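Local coordinates for protein gamma-glutamyltranspeptidase (Ggt) (Helicobacter pylori 26695, PDB 5BPK) that probably hydrolyses or transfers the gamma-glutamyl group of glutathione and related compounds, as an Ntn-hydrolase, at residues A[88-91]-A[97-100]; A[262-267]-A[332-337]; A[268-273]-A[344-349]; A[297-302]-A[351-356]. All coordinates share one frame; numbering follows the deposited sequence.

Contact 1 (A[88-91]-A[97-100]); sequences AVIH and NVAL. With EDO (1,2-ethanediol), chain P.
Asn97 turns its amide to His91 across a non-hydrogen-bonded antiparallel pair, and OD1 takes a short bond of 2.6 Å from His91 ND1. The oxygen lies in the ring plane, although ND1 sits 27° out of the amide carbonyl plane. With CG anti to the carbonyl carbon (chi1 -58°), the amide end comes toward His91. This bond settles how the ring is turned; NE2 meets O2 of a 1,2-ethanediol, probably from the crystallisation liquor, at 2.8 Å. Val98 makes the next pair with Ile90: Val98 N donates to Ile90 O, and Ile90 N returns a bond to Val98 O, each 2.9 Å long. Their branched side chains meet beside these bonds, Val98 CG2 lying 3.8 Å from Ile90 CB. Ala99 faces Val89, CB to CG2 4.4 Å, and its small methyl fits a face shared with Met279. Leu100 pairs with Ala88 through two backbone bonds, the shorter from Leu100 N to Ala88 O at 2.7 Å. Both side chains pack on Met146 of helix 139-150. A strand of the second chain pairs with Ala88 to His91, so the hairpin's sheet runs on across the interface, consistent with the sandwiched sheets of the alpha-beta-beta-alpha Ntn-hydrolase fold.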
loop_
_atom_site.group_PDB
_atom_site.type_symbol
_atom_site.label_atom_id
_atom_site.label_comp_id
_atom_site.label_asym_id
_atom_site.label_seq_id
_atom_site.Cartn_x
_atom_site.Cartn_y
_atom_site.Cartn_z
ATOM N N ALA A 88 -2.135 -8.760 1.576
ATOM C CA ALA A 88 -0.989 -9.610 1.245
ATOM C C ALA A 88 -1.363 -10.456 0.049
ATOM O O ALA A 88 -2.373 -11.155 0.078
ATOM C CB ALA A 88 -0.616 -10.516 2.401
ATOM N N VAL A 89 -0.565 -10.367 -1.005
ATOM C CA VAL A 89 -0.692 -11.230 -2.160
ATOM C C VAL A 89 0.409 -12.295 -2.027
ATOM O O VAL A 89 1.595 -11.982 -1.806
ATOM C CB VAL A 89 -0.628 -10.412 -3.466
ATOM C CG1 VAL A 89 -0.423 -11.302 -4.677
ATOM C CG2 VAL A 89 -1.903 -9.602 -3.622
ATOM N N ILE A 90 0.004 -13.560 -2.125
ATOM C CA ILE A 90 0.891 -14.665 -1.781
ATOM C C ILE A 90 0.891 -15.688 -2.903
ATOM O O ILE A 90 -0.172 -16.084 -3.366
ATOM C CB ILE A 90 0.447 -15.352 -0.483
ATOM C CG1 ILE A 90 0.462 -14.351 0.688
ATOM C CG2 ILE A 90 1.353 -16.562 -0.201
ATOM C CD1 ILE A 90 -0.231 -14.840 1.958
ATOM N N HIS A 91 2.083 -16.087 -3.343
ATOM C CA HIS A 91 2.246 -17.206 -4.267
ATOM C C HIS A 91 2.912 -18.324 -3.482
ATOM O O HIS A 91 3.962 -18.116 -2.884
ATOM C CB HIS A 91 3.091 -16.811 -5.483
ATOM C CG HIS A 91 3.486 -17.976 -6.335
ATOM N ND1 HIS A 91 2.700 -18.456 -7.360
ATOM C CD2 HIS A 91 4.573 -18.782 -6.287
ATOM C CE1 HIS A 91 3.292 -19.499 -7.914
ATOM N NE2 HIS A 91 4.431 -19.718 -7.284
ATOM N N ASN A 97 -2.148 -19.167 -5.934
ATOM C CA ASN A 97 -2.044 -17.728 -5.694
ATOM C C ASN A 97 -3.260 -17.264 -4.911
ATOM O O ASN A 97 -4.397 -17.555 -5.289
ATOM C CB ASN A 97 -1.943 -16.966 -7.011
ATOM C CG ASN A 97 -0.763 -17.406 -7.843
ATOM O OD1 ASN A 97 0.396 -17.185 -7.477
ATOM N ND2 ASN A 97 -1.047 -18.049 -8.963
ATOM N N VAL A 98 -3.025 -16.571 -3.799
ATOM C CA VAL A 98 -4.114 -16.141 -2.936
ATOM C C VAL A 98 -3.892 -14.705 -2.517
ATOM O O VAL A 98 -2.765 -14.206 -2.574
ATOM C CB VAL A 98 -4.235 -17.049 -1.689
ATOM C CG1 VAL A 98 -4.411 -18.518 -2.112
ATOM C CG2 VAL A 98 -3.030 -16.887 -0.791
ATOM N N ALA A 99 -4.975 -14.031 -2.151
ATOM C CA ALA A 99 -4.918 -12.644 -1.694
ATOM C C ALA A 99 -5.573 -12.582 -0.330
ATOM O O ALA A 99 -6.676 -13.102 -0.148
ATOM C CB ALA A 99 -5.631 -11.732 -2.660
ATOM N N LEU A 100 -4.882 -11.995 0.634
ATOM C CA LEU A 100 -5.427 -11.800 1.961
ATOM C C LEU A 100 -5.854 -10.340 2.137
ATOM O O LEU A 100 -5.048 -9.431 2.005
ATOM C CB LEU A 100 -4.398 -12.176 3.020
ATOM C CG LEU A 100 -4.828 -12.006 4.476
ATOM C CD1 LEU A 100 -6.042 -12.835 4.817
ATOM C CD2 LEU A 100 -3.648 -12.314 5.396
HETATM C C1 EDO P . 7.519 -20.157 -7.489
HETATM O O1 EDO P . 8.902 -20.032 -7.891
HETATM C C2 EDO P . 7.170 -21.590 -7.105
HETATM O O2 EDO P . 5.941 -22.028 -7.717
#

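Contact 2 (A[262-267]-A[332-337]); sequences KWRKPV and DADFVS. With EDO (1,2-ethanediol), chain M.
Lys262 and Arg264 both reach Asp334, forming a salt-bridge network between one strand of the Ntn-hydrolase sheet and the Asx turn of Asp332 in the loop that follows helix 309-329. The lysine chain bends at its third torsion (chi3 61°), which brings NZ to Asp334 OD2 at 3.0 Å from above the carboxylate plane. On the way Lys262 CE lies 3.6 Å above one face of the Arg264 guanidinium plane, toward its rim. Trp263, between the two, has a cation-pi contact with Lys149 and meets Tyr150 edge-to-face; its NE1 donates to a 1,2-ethanediol probably from the crystallisation liquor. Arg264 is extended from CG to NE, a length that suits it to span the gap to the loop. It grips Asp334 end-on, NH1 to OD1 at 3.0 Å in a nearly straight bond (172°) and NH2 to OD2 at 2.9 Å. The guanidinium and carboxylate planes are nevertheless 37° apart, so the fork is twisted. NH2 and Lys262 NZ approach OD2 from opposite faces, and two cations on one carboxylate would probably keep it ionised. Arg264 NE forms a salt bridge with Asp101 of the neighbouring strand, which helps set the rotation of the guanidinium. Asp332 lends Arg264 NH2 a long, purely electrostatic contact, and its OD2 accepts from the backbone N of Arg69 of the second chain. Its OD1 takes a bond of 3.0 Å from Asp334 N, closing the turn that presents Asp334.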
loop_
_atom_site.group_PDB
_atom_site.type_symbol
_atom_site.label_atom_id
_atom_site.label_comp_id
_atom_site.label_asym_id
_atom_site.label_seq_id
_atom_site.Cartn_x
_atom_site.Cartn_y
_atom_site.Cartn_z
ATOM N N LYS A 262 -10.446 -11.682 5.077
ATOM C CA LYS A 262 -11.009 -12.479 4.005
ATOM C C LYS A 262 -9.919 -12.962 3.072
ATOM O O LYS A 262 -9.112 -12.177 2.578
ATOM C CB LYS A 262 -12.051 -11.688 3.238
ATOM C CG LYS A 262 -13.296 -11.438 4.096
ATOM C CD LYS A 262 -14.474 -10.934 3.304
ATOM C CE LYS A 262 -14.931 -11.913 2.240
ATOM N NZ LYS A 262 -16.327 -11.620 1.795
ATOM N N TRP A 263 -9.876 -14.273 2.859
ATOM C CA TRP A 263 -9.053 -14.839 1.802
ATOM C C TRP A 263 -9.812 -14.728 0.495
ATOM O O TRP A 263 -10.894 -15.305 0.342
ATOM C CB TRP A 263 -8.720 -16.296 2.083
ATOM C CG TRP A 263 -7.867 -16.481 3.276
ATOM C CD1 TRP A 263 -8.269 -16.849 4.526
ATOM C CD2 TRP A 263 -6.450 -16.306 3.344
ATOM N NE1 TRP A 263 -7.190 -16.910 5.371
ATOM C CE2 TRP A 263 -6.056 -16.592 4.673
ATOM C CE3 TRP A 263 -5.471 -15.953 2.412
ATOM C CZ2 TRP A 263 -4.719 -16.531 5.087
ATOM C CZ3 TRP A 263 -4.154 -15.901 2.820
ATOM C CH2 TRP A 263 -3.789 -16.180 4.149
ATOM N N ARG A 264 -9.253 -13.970 -0.436
ATOM C CA ARG A 264 -9.909 -13.677 -1.693
ATOM C C ARG A 264 -9.074 -14.193 -2.846
ATOM O O ARG A 264 -7.857 -14.363 -2.730
ATOM C CB ARG A 264 -10.115 -12.173 -1.843
ATOM C CG ARG A 264 -10.877 -11.522 -0.687
ATOM C CD ARG A 264 -11.303 -10.140 -1.073
ATOM N NE ARG A 264 -11.976 -9.345 -0.048
ATOM C CZ ARG A 264 -13.297 -9.187 0.050
ATOM N NH1 ARG A 264 -14.121 -9.825 -0.769
ATOM N NH2 ARG A 264 -13.800 -8.377 0.981
ATOM N N LYS A 265 -9.727 -14.393 -3.981
ATOM C CA LYS A 265 -9.017 -14.637 -5.214
ATOM C C LYS A 265 -8.318 -13.347 -5.632
ATOM O O LYS A 265 -8.917 -12.267 -5.571
ATOM C CB LYS A 265 -9.971 -15.078 -6.304
ATOM C CG LYS A 265 -10.568 -16.458 -6.075
ATOM C CD LYS A 265 -11.371 -16.878 -7.285
ATOM C CE LYS A 265 -12.089 -18.195 -7.073
ATOM N NZ LYS A 265 -12.887 -18.565 -8.280
ATOM N N PRO A 266 -7.035 -13.441 -6.001
ATOM C CA PRO A 266 -6.393 -12.270 -6.569
ATOM C C PRO A 266 -6.975 -11.949 -7.930
ATOM O O PRO A 266 -7.615 -12.802 -8.554
ATOM C CB PRO A 266 -4.925 -12.694 -6.716
ATOM C CG PRO A 266 -4.938 -14.153 -6.759
ATOM C CD PRO A 266 -6.184 -14.643 -6.084
ATOM N N VAL A 267 -6.759 -10.725 -8.382
ATOM C CA VAL A 267 -7.013 -10.401 -9.772
ATOM C C VAL A 267 -5.773 -10.816 -10.571
ATOM O O VAL A 267 -4.627 -10.578 -10.154
ATOM C CB VAL A 267 -7.405 -8.920 -9.972
ATOM C CG1 VAL A 267 -6.317 -7.971 -9.505
ATOM C CG2 VAL A 267 -7.763 -8.664 -11.432
ATOM N N ASP A 332 -15.917 -1.823 -2.344
ATOM C CA ASP A 332 -15.927 -3.147 -1.706
ATOM C C ASP A 332 -16.997 -4.017 -2.383
ATOM O O ASP A 332 -18.191 -3.755 -2.252
ATOM C CB ASP A 332 -16.231 -2.969 -0.215
ATOM C CG ASP A 332 -16.190 -4.262 0.576
ATOM O OD1 ASP A 332 -16.077 -5.365 -0.005
ATOM O OD2 ASP A 332 -16.286 -4.152 1.823
ATOM N N ALA A 333 -16.557 -5.070 -3.072
ATOM C CA ALA A 333 -17.456 -5.947 -3.821
ATOM C C ALA A 333 -18.415 -6.749 -2.945
ATOM O O ALA A 333 -19.369 -7.346 -3.446
ATOM C CB ALA A 333 -16.650 -6.881 -4.721
ATOM N N ASP A 334 -18.169 -6.765 -1.633
ATOM C CA ASP A 334 -19.115 -7.382 -0.711
ATOM C C ASP A 334 -20.379 -6.539 -0.545
ATOM O O ASP A 334 -21.360 -7.027 0.023
ATOM C CB ASP A 334 -18.474 -7.613 0.665
ATOM C CG ASP A 334 -17.277 -8.563 0.620
ATOM O OD1 ASP A 334 -16.993 -9.193 -0.431
ATOM O OD2 ASP A 334 -16.599 -8.659 1.663
ATOM N N PHE A 335 -20.340 -5.280 -1.008
ATOM C CA PHE A 335 -21.449 -4.335 -0.888
ATOM C C PHE A 335 -21.982 -3.807 -2.209
ATOM O O PHE A 335 -23.144 -3.438 -2.279
ATOM C CB PHE A 335 -21.043 -3.135 -0.020
ATOM C CG PHE A 335 -20.917 -3.472 1.437
ATOM C CD1 PHE A 335 -19.831 -4.193 1.887
ATOM C CD2 PHE A 335 -21.906 -3.124 2.343
ATOM C CE1 PHE A 335 -19.709 -4.547 3.213
ATOM C CE2 PHE A 335 -21.781 -3.472 3.692
ATOM C CZ PHE A 335 -20.687 -4.178 4.118
ATOM N N VAL A 336 -21.112 -3.701 -3.215
ATOM C CA VAL A 336 -21.466 -3.152 -4.519
ATOM C C VAL A 336 -20.953 -4.075 -5.623
ATOM O O VAL A 336 -20.061 -4.902 -5.410
ATOM C CB VAL A 336 -20.902 -1.717 -4.709
ATOM C CG1 VAL A 336 -21.411 -0.798 -3.615
ATOM C CG2 VAL A 336 -19.372 -1.722 -4.719
ATOM N N SER A 337 -21.541 -3.946 -6.803
ATOM C CA SER A 337 -21.133 -4.745 -7.950
ATOM C C SER A 337 -19.936 -4.083 -8.622
ATOM O O SER A 337 -20.031 -2.942 -9.076
ATOM C CB SER A 337 -22.283 -4.871 -8.945
ATOM O OG SER A 337 -23.322 -5.680 -8.413
HETATM C C1 EDO M . -7.507 -17.414 9.128
HETATM O O1 EDO M . -8.493 -17.011 8.176
HETATM C C2 EDO M . -6.360 -18.117 8.409
HETATM O O2 EDO M . -5.531 -18.820 9.344
#

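Contact 3 (A[268-273]-A[344-349]); sequences VGSYRG and INKAYA. With EDO (1,2-ethanediol), chain J.
Lys346 stretches over Ser270, its CE 3.1 Å from Ser270 OG and its NZ donating to Ser270 O at 2.7 Å. The chain runs extended from the helix until its last torsion (chi4 -74°), where the bend drops the ammonium onto the strand. NZ stands above the carbonyl plane, 38° out of it. A water accepts from NZ at 3.1 Å and from Ser270 N at 2.8 Å, so Lys346 meets Ser270 O directly and Ser270 N through the water. Glu297 and Asn294 supply the ammonium with further partners, and a long flexible base suits a site with so many acceptors. The contact joins strand 262-271, in the antiparallel sheet of the Ntn fold, to the start of helix 346-354. At the end of this strand, Arg272 NE forms a salt bridge with Asp110 of the second chain. On the helix side Asn345 is the N-cap: its OD1 accepts from Tyr348 N at 3.1 Å on a lone pair and weakly from Ala347 N. One residue earlier, Ile344 extends CD1 to Val268 O at 3.6 Å, while its branched side chain also packs on Ile290 of helix 285-296.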
loop_
_atom_site.group_PDB
_atom_site.type_symbol
_atom_site.label_atom_id
_atom_site.label_comp_id
_atom_site.label_asym_id
_atom_site.label_seq_id
_atom_site.Cartn_x
_atom_site.Cartn_y
_atom_site.Cartn_z
ATOM N N VAL A 268 -6.023 -11.493 -11.688
ATOM C CA VAL A 268 -4.977 -12.117 -12.494
ATOM C C VAL A 268 -5.085 -11.651 -13.933
ATOM O O VAL A 268 -6.179 -11.549 -14.494
ATOM C CB VAL A 268 -5.057 -13.663 -12.417
ATOM C CG1 VAL A 268 -4.013 -14.328 -13.329
ATOM C CG2 VAL A 268 -4.892 -14.123 -10.973
ATOM N N GLY A 269 -3.937 -11.328 -14.506
ATOM C CA GLY A 269 -3.835 -10.958 -15.909
ATOM C C GLY A 269 -2.562 -11.474 -16.535
ATOM O O GLY A 269 -1.812 -12.228 -15.919
ATOM N N SER A 270 -2.341 -11.086 -17.782
ATOM C CA SER A 270 -1.130 -11.450 -18.508
ATOM C C SER A 270 -0.563 -10.225 -19.211
ATOM O O SER A 270 -1.309 -9.338 -19.664
ATOM C CB SER A 270 -1.411 -12.552 -19.535
ATOM O OG SER A 270 -2.349 -12.129 -20.518
ATOM N N TYR A 271 0.763 -10.185 -19.282
ATOM C CA TYR A 271 1.474 -9.147 -20.007
ATOM C C TYR A 271 2.702 -9.767 -20.674
ATOM O O TYR A 271 3.649 -10.176 -20.003
ATOM C CB TYR A 271 1.872 -8.019 -19.063
ATOM C CG TYR A 271 2.459 -6.801 -19.730
ATOM C CD1 TYR A 271 1.689 -6.001 -20.564
ATOM C CD2 TYR A 271 3.770 -6.412 -19.479
ATOM C CE1 TYR A 271 2.220 -4.871 -21.159
ATOM C CE2 TYR A 271 4.299 -5.285 -20.047
ATOM C CZ TYR A 271 3.517 -4.505 -20.889
ATOM O OH TYR A 271 4.036 -3.372 -21.476
ATOM N N ARG A 272 2.657 -9.859 -21.997
ATOM C CA ARG A 272 3.792 -10.356 -22.794
ATOM C C ARG A 272 4.379 -11.678 -22.300
ATOM O O ARG A 272 5.600 -11.838 -22.226
ATOM C CB ARG A 272 4.881 -9.275 -22.897
ATOM C CG ARG A 272 4.320 -7.904 -23.309
ATOM C CD ARG A 272 5.409 -6.974 -23.790
ATOM N NE ARG A 272 4.978 -5.588 -23.766
ATOM C CZ ARG A 272 4.228 -4.989 -24.685
ATOM N NH1 ARG A 272 3.817 -5.637 -25.773
ATOM N NH2 ARG A 272 3.896 -3.713 -24.521
ATOM N N GLY A 273 3.503 -12.617 -21.958
ATOM C CA GLY A 273 3.927 -13.954 -21.559
ATOM C C GLY A 273 4.154 -14.156 -20.069
ATOM O O GLY A 273 4.483 -15.265 -19.644
ATOM N N ILE A 344 -10.643 -5.702 -16.830
ATOM C CA ILE A 344 -9.395 -6.384 -17.194
ATOM C C ILE A 344 -9.503 -7.161 -18.502
ATOM O O ILE A 344 -8.574 -7.874 -18.878
ATOM C CB ILE A 344 -8.835 -7.298 -16.051
ATOM C CG1 ILE A 344 -9.723 -8.534 -15.785
ATOM C CG2 ILE A 344 -8.653 -6.485 -14.781
ATOM C CD1 ILE A 344 -9.164 -9.490 -14.724
ATOM N N ASN A 345 -10.637 -7.029 -19.188
ATOM C CA ASN A 345 -10.835 -7.689 -20.485
ATOM C C ASN A 345 -9.914 -7.069 -21.530
ATOM O O ASN A 345 -9.910 -5.863 -21.712
ATOM C CB ASN A 345 -12.298 -7.539 -20.913
ATOM C CG ASN A 345 -12.610 -8.233 -22.216
ATOM O OD1 ASN A 345 -12.442 -7.657 -23.287
ATOM N ND2 ASN A 345 -13.118 -9.452 -22.130
ATOM N N LYS A 346 -9.143 -7.900 -22.227
ATOM C CA LYS A 346 -8.227 -7.385 -23.237
ATOM C C LYS A 346 -8.924 -6.707 -24.424
ATOM O O LYS A 346 -8.342 -5.817 -25.018
ATOM C CB LYS A 346 -7.249 -8.460 -23.703
ATOM C CG LYS A 346 -6.218 -8.832 -22.619
ATOM C CD LYS A 346 -5.158 -9.774 -23.135
ATOM C CE LYS A 346 -4.226 -10.211 -22.026
ATOM N NZ LYS A 346 -3.260 -9.169 -21.574
ATOM N N ALA A 347 -10.164 -7.093 -24.738
ATOM C CA ALA A 347 -10.928 -6.418 -25.796
ATOM C C ALA A 347 -11.272 -4.973 -25.410
ATOM O O ALA A 347 -11.255 -4.073 -26.254
ATOM C CB ALA A 347 -12.207 -7.211 -26.154
ATOM N N TYR A 348 -11.603 -4.750 -24.144
ATOM C CA TYR A 348 -11.829 -3.396 -23.642
ATOM C C TYR A 348 -10.547 -2.562 -23.736
ATOM O O TYR A 348 -10.571 -1.393 -24.134
ATOM C CB TYR A 348 -12.339 -3.459 -22.186
ATOM C CG TYR A 348 -12.564 -2.103 -21.531
ATOM C CD1 TYR A 348 -13.305 -1.111 -22.168
ATOM C CD2 TYR A 348 -12.049 -1.821 -20.272
ATOM C CE1 TYR A 348 -13.509 0.116 -21.578
ATOM C CE2 TYR A 348 -12.255 -0.589 -19.663
ATOM C CZ TYR A 348 -12.981 0.374 -20.316
ATOM O OH TYR A 348 -13.183 1.599 -19.742
ATOM N N ALA A 349 -9.433 -3.164 -23.336
ATOM C CA ALA A 349 -8.134 -2.500 -23.411
ATOM C C ALA A 349 -7.786 -2.130 -24.852
ATOM O O ALA A 349 -7.220 -1.067 -25.107
ATOM C CB ALA A 349 -7.044 -3.385 -22.817
HETATM C C1 EDO J . 7.523 -16.375 -21.014
HETATM O O1 EDO J . 8.353 -17.237 -20.225
HETATM C C2 EDO J . 7.824 -14.918 -20.677
HETATM O O2 EDO J . 7.936 -14.149 -21.881
HETATM O O HOH W 1 -4.505 -9.528 -18.738
#

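Contact 4 (A[297-302]-A[351-356]); sequences ENADLS and KIFDTI
The Phe353 ring carries Asn298 CB on one face, 3.4 Å above its plane and almost exactly over the centroid, 11° off the normal. This is a CH-pi contact, made by the methylene and not by the amide: Asn298 CG is displaced toward the CG end of the ring, 4.0 Å from Phe353 CG. The amide plane leans 26° from the ring, and the two side chains run past each other in opposite directions. Ala299 CB comes obliquely to Phe353 CE1 at 4.0 Å, a small methyl that also touches Ile314 of helix 309-329. Phe353 has CG anti to its backbone N (chi1 -179°), which throws the ring outward from helix 346-354 to meet the loop that follows helix 285-296. Three helices meet here, probably in an outer helical layer of the Ntn-hydrolase sandwich, since Phe353 also touches Val295 of helix 285-296 and Ala299 leans on helix 309-329. Asn298 suits the junction for a second reason: its ND2 bonds Val295 O, which ties the amide to the end of helix 285-296 and probably helps keep CB over the ring. That same ND2 comes 3.9 Å from Phe353 CB, and at the far end of the ring the backbone Asn298 O lies 3.8 Å from Phe353 CZ.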
loop_
_atom_site.group_PDB
_atom_site.type_symbol
_atom_site.label_atom_id
_atom_site.label_comp_id
_atom_site.label_asym_id
_atom_site.label_seq_id
_atom_site.Cartn_x
_atom_site.Cartn_y
_atom_site.Cartn_z
ATOM N N GLU A 297 0.059 -3.267 -23.805
ATOM C CA GLU A 297 0.456 -4.500 -24.505
ATOM C C GLU A 297 0.239 -4.404 -26.020
ATOM O O GLU A 297 0.895 -5.124 -26.798
ATOM C CB GLU A 297 -0.305 -5.710 -23.945
ATOM C CG GLU A 297 0.349 -7.042 -24.249
ATOM C CD GLU A 297 -0.422 -8.241 -23.676
ATOM O OE1 GLU A 297 -1.678 -8.231 -23.647
ATOM O OE2 GLU A 297 0.238 -9.218 -23.285
ATOM N N ASN A 298 -0.679 -3.536 -26.435
ATOM C CA ASN A 298 -0.951 -3.332 -27.858
ATOM C C ASN A 298 0.154 -2.619 -28.631
ATOM O O ASN A 298 0.119 -2.580 -29.869
ATOM C CB ASN A 298 -2.276 -2.596 -28.037
ATOM C CG ASN A 298 -3.465 -3.459 -27.673
ATOM O OD1 ASN A 298 -3.888 -4.316 -28.460
ATOM N ND2 ASN A 298 -4.003 -3.256 -26.464
ATOM N N ALA A 299 1.123 -2.065 -27.915
ATOM C CA ALA A 299 2.256 -1.400 -28.533
ATOM C C ALA A 299 3.544 -2.176 -28.246
ATOM O O ALA A 299 3.682 -2.786 -27.188
ATOM C CB ALA A 299 2.363 0.031 -28.003
ATOM N N ASP A 300 4.488 -2.148 -29.184
ATOM C CA ASP A 300 5.835 -2.658 -28.928
ATOM C C ASP A 300 6.635 -1.558 -28.233
ATOM O O ASP A 300 7.353 -0.791 -28.864
ATOM C CB ASP A 300 6.520 -3.089 -30.229
ATOM C CG ASP A 300 7.916 -3.659 -29.998
ATOM O OD1 ASP A 300 8.310 -3.849 -28.825
ATOM O OD2 ASP A 300 8.619 -3.933 -30.994
ATOM N N LEU A 301 6.511 -1.489 -26.916
ATOM C CA LEU A 301 7.194 -0.443 -26.167
ATOM C C LEU A 301 8.717 -0.606 -26.229
ATOM O O LEU A 301 9.446 0.388 -26.268
ATOM C CB LEU A 301 6.711 -0.406 -24.722
ATOM C CG LEU A 301 5.227 -0.131 -24.483
ATOM C CD1 LEU A 301 4.995 -0.151 -22.988
ATOM C CD2 LEU A 301 4.733 1.189 -25.085
ATOM N N SER A 302 9.201 -1.848 -26.285
ATOM C CA SER A 302 10.646 -2.101 -26.290
ATOM C C SER A 302 11.359 -1.422 -27.465
ATOM O O SER A 302 12.533 -1.084 -27.361
ATOM C CB SER A 302 10.946 -3.603 -26.310
ATOM O OG SER A 302 10.724 -4.155 -27.597
ATOM N N LYS A 351 -9.965 -1.488 -27.262
ATOM C CA LYS A 351 -10.824 -0.338 -27.569
ATOM C C LYS A 351 -10.237 0.974 -27.041
ATOM O O LYS A 351 -10.248 1.995 -27.725
ATOM C CB LYS A 351 -12.235 -0.543 -27.008
ATOM C CG LYS A 351 -13.058 -1.521 -27.823
ATOM C CD LYS A 351 -14.461 -1.738 -27.272
ATOM C CE LYS A 351 -15.120 -2.938 -27.954
ATOM N NZ LYS A 351 -16.546 -3.130 -27.574
ATOM N N ILE A 352 -9.709 0.936 -25.826
ATOM C CA ILE A 352 -9.022 2.089 -25.268
ATOM C C ILE A 352 -7.797 2.448 -26.118
ATOM O O ILE A 352 -7.638 3.598 -26.556
ATOM C CB ILE A 352 -8.565 1.847 -23.802
ATOM C CG1 ILE A 352 -9.770 1.622 -22.877
ATOM C CG2 ILE A 352 -7.736 3.047 -23.312
ATOM C CD1 ILE A 352 -9.395 1.173 -21.446
ATOM N N PHE A 353 -6.958 1.451 -26.383
ATOM C CA PHE A 353 -5.755 1.664 -27.188
ATOM C C PHE A 353 -6.073 2.339 -28.535
ATOM O O PHE A 353 -5.388 3.273 -28.946
ATOM C CB PHE A 353 -5.012 0.349 -27.411
ATOM C CG PHE A 353 -3.760 0.506 -28.208
ATOM C CD1 PHE A 353 -2.607 1.002 -27.617
ATOM C CD2 PHE A 353 -3.740 0.189 -29.562
ATOM C CE1 PHE A 353 -1.457 1.171 -28.348
ATOM C CE2 PHE A 353 -2.586 0.342 -30.303
ATOM C CZ PHE A 353 -1.441 0.833 -29.699
ATOM N N ASP A 354 -7.136 1.885 -29.190
ATOM C CA ASP A 354 -7.471 2.371 -30.535
ATOM C C ASP A 354 -7.909 3.845 -30.545
ATOM O O ASP A 354 -7.900 4.483 -31.612
ATOM C CB ASP A 354 -8.543 1.480 -31.184
ATOM C CG ASP A 354 -8.007 0.099 -31.602
ATOM O OD1 ASP A 354 -6.774 -0.087 -31.702
ATOM O OD2 ASP A 354 -8.834 -0.809 -31.855
ATOM N N THR A 355 -8.283 4.389 -29.381
ATOM C CA THR A 355 -8.618 5.821 -29.263
ATOM C C THR A 355 -7.388 6.729 -29.096
ATOM O O THR A 355 -7.495 7.961 -29.180
ATOM C CB THR A 355 -9.606 6.106 -28.088
ATOM O OG1 THR A 355 -8.948 5.911 -26.824
ATOM C CG2 THR A 355 -10.839 5.210 -28.180
ATOM N N ILE A 356 -6.226 6.135 -28.843
ATOM C CA ILE A 356 -5.023 6.910 -28.593
ATOM C C ILE A 356 -4.453 7.385 -29.929
ATOM O O ILE A 356 -4.133 6.576 -30.799
ATOM C CB ILE A 356 -3.976 6.115 -27.792
ATOM C CG1 ILE A 356 -4.597 5.600 -26.491
ATOM C CG2 ILE A 356 -2.756 6.981 -27.507
ATOM C CD1 ILE A 356 -3.724 4.666 -25.716
#

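In the fold
Contact 1 is the buried one, a hairpin of backbone bonds, apolar side chains and one polar pair, His91 with Asn97; contact 3 lies at the surface, and contacts 2 and 4 are partly buried. Strand 262-271 serves both contacts 2 and 3 and neighbours strand 97-102 of contact 1, to which Ala99 O and Arg264 N link it. Contacts 3 and 4 share helix 346-354 and are joined by Glu297, which receives Lys346 NZ and Arg272 N. Val267 CG2 against Ile344 CD1 couples contacts 2 and 3. The chemistry follows position: sheet pairing inside, a charged network from strand to loop, a lysine on a strand carbonyl, and a phenylalanine ring packed on a loop methylene.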